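Local coordinates for intracellular protein transport protein USO1 (Saccharomyces cerevisiae S288c, PDB 6LSU) that serves as a tethering protein required for transport from the endoplasmic reticulum to the Golgi complex, its globular head being the part described here, at residues V366-S377 / L430-L441. Numbering follows the deposited sequence.
Sequences VRSNEHAQLEFS and LLKAYFMDNFDL
The carboxamide of Gln373 makes three hydrogen bonds to the end of helix 421-435 and the turn that leads into helix 439-459. Its NE2 donates twice: to Met436 O at 2.8 Å, in the carbonyl plane and on a lone pair, and to Ala433 O at 2.9 Å. Its OE1 accepts from Asn438 ND2 at 2.7 Å; the bond is fairly straight, but the donor stands above the carbonyl plane of Gln373, and the two amide planes are 37° apart. With CG anti to its own carbonyl carbon (chi1 -65°) and the chain extended beyond, Gln373 carries the amide straight across to this corner. An alanine here would probably leave the carbonyls of Ala433 and Met436 without these donors and Asn438 ND2 without its acceptor. Asn438 is also the N-cap of the next helix, its OD1 accepting a weak bond from Leu441 N. Nearby, Ser368 OG lies 2.6 Å from Asp437 OD2.

Apolar packing extends the contact beyond this polar centre. Val366 CG2 rests on Ala433 CB, while the bent chains of Arg367 and Met436 run side by side, pointing the same way. The rings of Phe376 and Tyr434 meet obliquely, their planes at 53°; Ser377 CB comes to the edge of the tyrosine ring, in its plane, and Phe376 CZ touches Leu430 CD2. Leu441 CD2 packs on Gln373 CB. Helix 404-414 adds Val404 and Val405 against Phe376 and Tyr434.

On both sides one helix turns into the next through a type II beta turn that ends in an asparagine N-cap. Their packing joins successive repeats of the armadillo-type helical solenoid in the Uso1 head.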
loop_
_atom_site.group_PDB
_atom_site.type_symbol
_atom_site.label_atom_id
_atom_site.label_comp_id
_atom_site.label_asym_id
_atom_site.label_seq_id
_atom_site.Cartn_x
_atom_site.Cartn_y
_atom_site.Cartn_z
ATOM N N VAL A 366 -9.021 9.959 -6.941
ATOM C CA VAL A 366 -9.399 10.642 -8.226
ATOM C C VAL A 366 -9.642 9.639 -9.342
ATOM O O VAL A 366 -10.253 9.990 -10.339
ATOM C CB VAL A 366 -8.365 11.672 -8.664
ATOM C CG1 VAL A 366 -8.046 12.645 -7.567
ATOM C CG2 VAL A 366 -7.106 11.020 -9.152
ATOM N N ARG A 367 -9.219 8.407 -9.160
ATOM C CA ARG A 367 -9.301 7.409 -10.234
ATOM C C ARG A 367 -10.714 7.360 -10.807
ATOM O O ARG A 367 -11.614 6.970 -10.102
ATOM C CB ARG A 367 -8.919 6.040 -9.675
ATOM C CG ARG A 367 -8.870 4.960 -10.762
ATOM C CD ARG A 367 -7.806 3.887 -10.608
ATOM N NE ARG A 367 -7.495 3.722 -9.195
ATOM C CZ ARG A 367 -6.317 3.929 -8.639
ATOM N NH1 ARG A 367 -5.295 4.258 -9.379
ATOM N NH2 ARG A 367 -6.159 3.820 -7.337
ATOM N N SER A 368 -10.897 7.705 -12.062
ATOM C CA SER A 368 -12.152 7.411 -12.827
ATOM C C SER A 368 -13.354 8.272 -12.403
ATOM O O SER A 368 -14.462 7.780 -12.458
ATOM C CB SER A 368 -12.495 5.965 -12.670
ATOM O OG SER A 368 -12.158 5.324 -13.862
ATOM N N ASN A 369 -13.119 9.498 -11.955
ATOM C CA ASN A 369 -14.139 10.404 -11.386
ATOM C C ASN A 369 -13.884 11.726 -12.092
ATOM O O ASN A 369 -12.934 12.405 -11.625
ATOM C CB ASN A 369 -13.935 10.491 -9.880
ATOM C CG ASN A 369 -14.967 11.319 -9.149
ATOM O OD1 ASN A 369 -15.303 12.446 -9.548
ATOM N ND2 ASN A 369 -15.432 10.775 -8.038
ATOM N N GLU A 370 -14.594 11.990 -13.216
ATOM C CA GLU A 370 -14.527 13.282 -13.937
ATOM C C GLU A 370 -14.331 14.427 -12.920
ATOM O O GLU A 370 -13.400 15.215 -13.039
ATOM C CB GLU A 370 -15.826 13.502 -14.717
ATOM C CG GLU A 370 -15.826 13.070 -16.168
ATOM C CD GLU A 370 -16.638 14.006 -17.053
ATOM O OE1 GLU A 370 -17.397 13.514 -17.944
ATOM O OE2 GLU A 370 -16.537 15.237 -16.819
ATOM N N HIS A 371 -15.223 14.527 -11.944
ATOM C CA HIS A 371 -15.282 15.670 -10.995
ATOM C C HIS A 371 -13.942 15.752 -10.224
ATOM O O HIS A 371 -13.354 16.882 -10.100
ATOM C CB HIS A 371 -16.481 15.526 -10.031
ATOM C CG HIS A 371 -16.489 16.655 -9.069
ATOM N ND1 HIS A 371 -16.466 16.501 -7.738
ATOM C CD2 HIS A 371 -16.312 17.957 -9.291
ATOM C CE1 HIS A 371 -16.296 17.667 -7.164
ATOM N NE2 HIS A 371 -16.205 18.571 -8.093
ATOM N N ALA A 372 -13.466 14.616 -9.706
ATOM C CA ALA A 372 -12.135 14.530 -9.041
ATOM C C ALA A 372 -11.008 14.896 -10.024
ATOM O O ALA A 372 -10.228 15.796 -9.703
ATOM C CB ALA A 372 -11.932 13.181 -8.363
ATOM N N GLN A 373 -11.004 14.340 -11.211
ATOM C CA GLN A 373 -10.011 14.641 -12.271
ATOM C C GLN A 373 -10.068 16.108 -12.730
ATOM O O GLN A 373 -8.974 16.768 -12.879
ATOM C CB GLN A 373 -10.245 13.706 -13.450
ATOM C CG GLN A 373 -9.967 12.260 -13.053
ATOM C CD GLN A 373 -10.537 11.264 -14.021
ATOM O OE1 GLN A 373 -11.385 11.589 -14.832
ATOM N NE2 GLN A 373 -10.019 10.052 -13.996
ATOM N N LEU A 374 -11.274 16.633 -13.013
ATOM C CA LEU A 374 -11.348 18.052 -13.437
ATOM C C LEU A 374 -10.959 18.988 -12.273
ATOM O O LEU A 374 -10.349 19.997 -12.520
ATOM C CB LEU A 374 -12.733 18.323 -14.018
ATOM C CG LEU A 374 -12.937 17.672 -15.384
ATOM C CD1 LEU A 374 -14.381 17.754 -15.787
ATOM C CD2 LEU A 374 -12.089 18.344 -16.436
ATOM N N GLU A 375 -11.133 18.598 -11.020
ATOM C CA GLU A 375 -10.726 19.488 -9.908
ATOM C C GLU A 375 -9.203 19.441 -9.793
ATOM O O GLU A 375 -8.561 20.527 -9.634
ATOM C CB GLU A 375 -11.473 19.085 -8.648
ATOM C CG GLU A 375 -12.855 19.688 -8.635
ATOM C CD GLU A 375 -12.832 21.198 -8.437
ATOM O OE1 GLU A 375 -13.086 21.971 -9.421
ATOM O OE2 GLU A 375 -12.554 21.610 -7.295
ATOM N N PHE A 376 -8.676 18.214 -9.922
ATOM C CA PHE A 376 -7.229 17.890 -9.900
ATOM C C PHE A 376 -6.464 18.762 -10.896
ATOM O O PHE A 376 -5.429 19.361 -10.552
ATOM C CB PHE A 376 -7.029 16.404 -10.194
ATOM C CG PHE A 376 -5.675 15.924 -9.751
ATOM C CD1 PHE A 376 -5.424 15.696 -8.408
ATOM C CD2 PHE A 376 -4.658 15.753 -10.681
ATOM C CE1 PHE A 376 -4.174 15.271 -8.004
ATOM C CE2 PHE A 376 -3.401 15.369 -10.275
ATOM C CZ PHE A 376 -3.151 15.129 -8.946
ATOM N N SER A 377 -6.958 18.856 -12.115
ATOM C CA SER A 377 -6.305 19.624 -13.201
ATOM C C SER A 377 -6.162 21.101 -12.848
ATOM O O SER A 377 -5.456 21.740 -13.551
ATOM C CB SER A 377 -7.047 19.529 -14.465
ATOM O OG SER A 377 -8.283 20.177 -14.262
ATOM N N LEU A 430 -0.521 7.930 -10.221
ATOM C CA LEU A 430 -1.433 9.058 -9.927
ATOM C C LEU A 430 -1.850 9.697 -11.244
ATOM O O LEU A 430 -3.069 9.876 -11.440
ATOM C CB LEU A 430 -0.759 10.074 -8.991
ATOM C CG LEU A 430 -1.553 11.337 -8.711
ATOM C CD1 LEU A 430 -2.996 11.051 -8.344
ATOM C CD2 LEU A 430 -0.889 12.141 -7.626
ATOM N N LEU A 431 -0.874 9.939 -12.134
ATOM C CA LEU A 431 -1.132 10.443 -13.498
ATOM C C LEU A 431 -2.114 9.513 -14.190
ATOM O O LEU A 431 -2.987 10.023 -14.987
ATOM C CB LEU A 431 0.191 10.508 -14.284
ATOM C CG LEU A 431 0.980 11.800 -14.090
ATOM C CD1 LEU A 431 2.397 11.627 -14.588
ATOM C CD2 LEU A 431 0.317 12.963 -14.805
ATOM N N LYS A 432 -1.954 8.205 -14.051
ATOM C CA LYS A 432 -2.870 7.291 -14.790
ATOM C C LYS A 432 -4.266 7.381 -14.148
ATOM O O LYS A 432 -5.232 7.190 -14.851
ATOM C CB LYS A 432 -2.293 5.885 -14.798
ATOM C CG LYS A 432 -1.017 5.735 -15.604
ATOM C CD LYS A 432 -0.656 4.282 -15.707
ATOM C CE LYS A 432 0.777 4.021 -16.057
ATOM N NZ LYS A 432 0.986 2.564 -16.064
ATOM N N ALA A 433 -4.346 7.643 -12.837
ATOM C CA ALA A 433 -5.610 7.748 -12.092
ATOM C C ALA A 433 -6.308 9.030 -12.589
ATOM O O ALA A 433 -7.552 9.068 -12.930
ATOM C CB ALA A 433 -5.332 7.793 -10.616
ATOM N N TYR A 434 -5.514 10.062 -12.772
ATOM C CA TYR A 434 -5.999 11.339 -13.302
ATOM C C TYR A 434 -6.596 11.224 -14.704
ATOM O O TYR A 434 -7.641 11.846 -15.042
ATOM C CB TYR A 434 -4.834 12.286 -13.281
ATOM C CG TYR A 434 -5.052 13.563 -14.021
ATOM C CD1 TYR A 434 -5.911 14.516 -13.528
ATOM C CD2 TYR A 434 -4.274 13.874 -15.125
ATOM C CE1 TYR A 434 -6.028 15.749 -14.141
ATOM C CE2 TYR A 434 -4.365 15.113 -15.741
ATOM C CZ TYR A 434 -5.260 16.046 -15.248
ATOM O OH TYR A 434 -5.422 17.253 -15.838
ATOM N N PHE A 435 -5.974 10.455 -15.575
ATOM C CA PHE A 435 -6.447 10.386 -16.972
ATOM C C PHE A 435 -7.449 9.265 -17.080
ATOM O O PHE A 435 -8.179 9.252 -18.116
ATOM C CB PHE A 435 -5.310 10.081 -17.954
ATOM C CG PHE A 435 -4.365 11.223 -18.163
ATOM C CD1 PHE A 435 -4.810 12.442 -18.639
ATOM C CD2 PHE A 435 -3.015 11.078 -17.913
ATOM C CE1 PHE A 435 -3.930 13.512 -18.782
ATOM C CE2 PHE A 435 -2.136 12.151 -18.043
ATOM C CZ PHE A 435 -2.595 13.359 -18.481
ATOM N N MET A 436 -7.489 8.350 -16.118
ATOM C CA MET A 436 -8.296 7.104 -16.298
ATOM C C MET A 436 -9.713 7.446 -16.747
ATOM O O MET A 436 -10.375 8.232 -16.039
ATOM C CB MET A 436 -8.372 6.311 -14.994
ATOM C CG MET A 436 -8.892 4.946 -15.227
ATOM S SD MET A 436 -7.589 4.034 -16.003
ATOM C CE MET A 436 -6.612 3.665 -14.530
ATOM N N ASP A 437 -10.132 6.856 -17.874
ATOM C CA ASP A 437 -11.518 6.889 -18.440
ATOM C C ASP A 437 -11.994 8.309 -18.723
ATOM O O ASP A 437 -13.194 8.538 -18.658
ATOM C CB ASP A 437 -12.506 6.238 -17.487
ATOM C CG ASP A 437 -12.238 4.765 -17.357
ATOM O OD1 ASP A 437 -12.011 4.131 -18.420
ATOM O OD2 ASP A 437 -12.266 4.269 -16.205
ATOM N N ASN A 438 -11.085 9.204 -19.096
ATOM C CA ASN A 438 -11.371 10.627 -19.397
ATOM C C ASN A 438 -10.675 11.009 -20.708
ATOM O O ASN A 438 -9.590 11.708 -20.703
ATOM C CB ASN A 438 -10.906 11.436 -18.207
ATOM C CG ASN A 438 -11.527 12.800 -18.130
ATOM O OD1 ASN A 438 -11.870 13.398 -19.172
ATOM N ND2 ASN A 438 -11.631 13.315 -16.901
ATOM N N PHE A 439 -11.247 10.566 -21.813
ATOM C CA PHE A 439 -10.759 10.875 -23.181
ATOM C C PHE A 439 -10.482 12.368 -23.390
ATOM O O PHE A 439 -9.450 12.712 -23.957
ATOM C CB PHE A 439 -11.723 10.388 -24.256
ATOM C CG PHE A 439 -11.287 10.879 -25.617
ATOM C CD1 PHE A 439 -10.245 10.265 -26.308
ATOM C CD2 PHE A 439 -11.883 12.002 -26.188
ATOM C CE1 PHE A 439 -9.839 10.749 -27.542
ATOM C CE2 PHE A 439 -11.461 12.491 -27.414
ATOM C CZ PHE A 439 -10.438 11.870 -28.084
ATOM N N ASP A 440 -11.373 13.248 -22.979
ATOM C CA ASP A 440 -11.201 14.711 -23.219
ATOM C C ASP A 440 -9.921 15.154 -22.515
ATOM O O ASP A 440 -9.099 15.937 -23.082
ATOM C CB ASP A 440 -12.431 15.504 -22.763
ATOM C CG ASP A 440 -13.756 15.038 -23.394
ATOM O OD1 ASP A 440 -13.721 14.552 -24.559
ATOM O OD2 ASP A 440 -14.829 15.164 -22.698
ATOM N N LEU A 441 -9.691 14.667 -21.304
ATOM C CA LEU A 441 -8.545 15.181 -20.514
ATOM C C LEU A 441 -7.239 14.598 -21.092
ATOM O O LEU A 441 -6.158 15.228 -21.028
ATOM C CB LEU A 441 -8.774 14.753 -19.069
ATOM C CG LEU A 441 -8.093 15.624 -18.021
ATOM C CD1 LEU A 441 -8.428 17.094 -18.217
ATOM C CD2 LEU A 441 -8.538 15.168 -16.649
#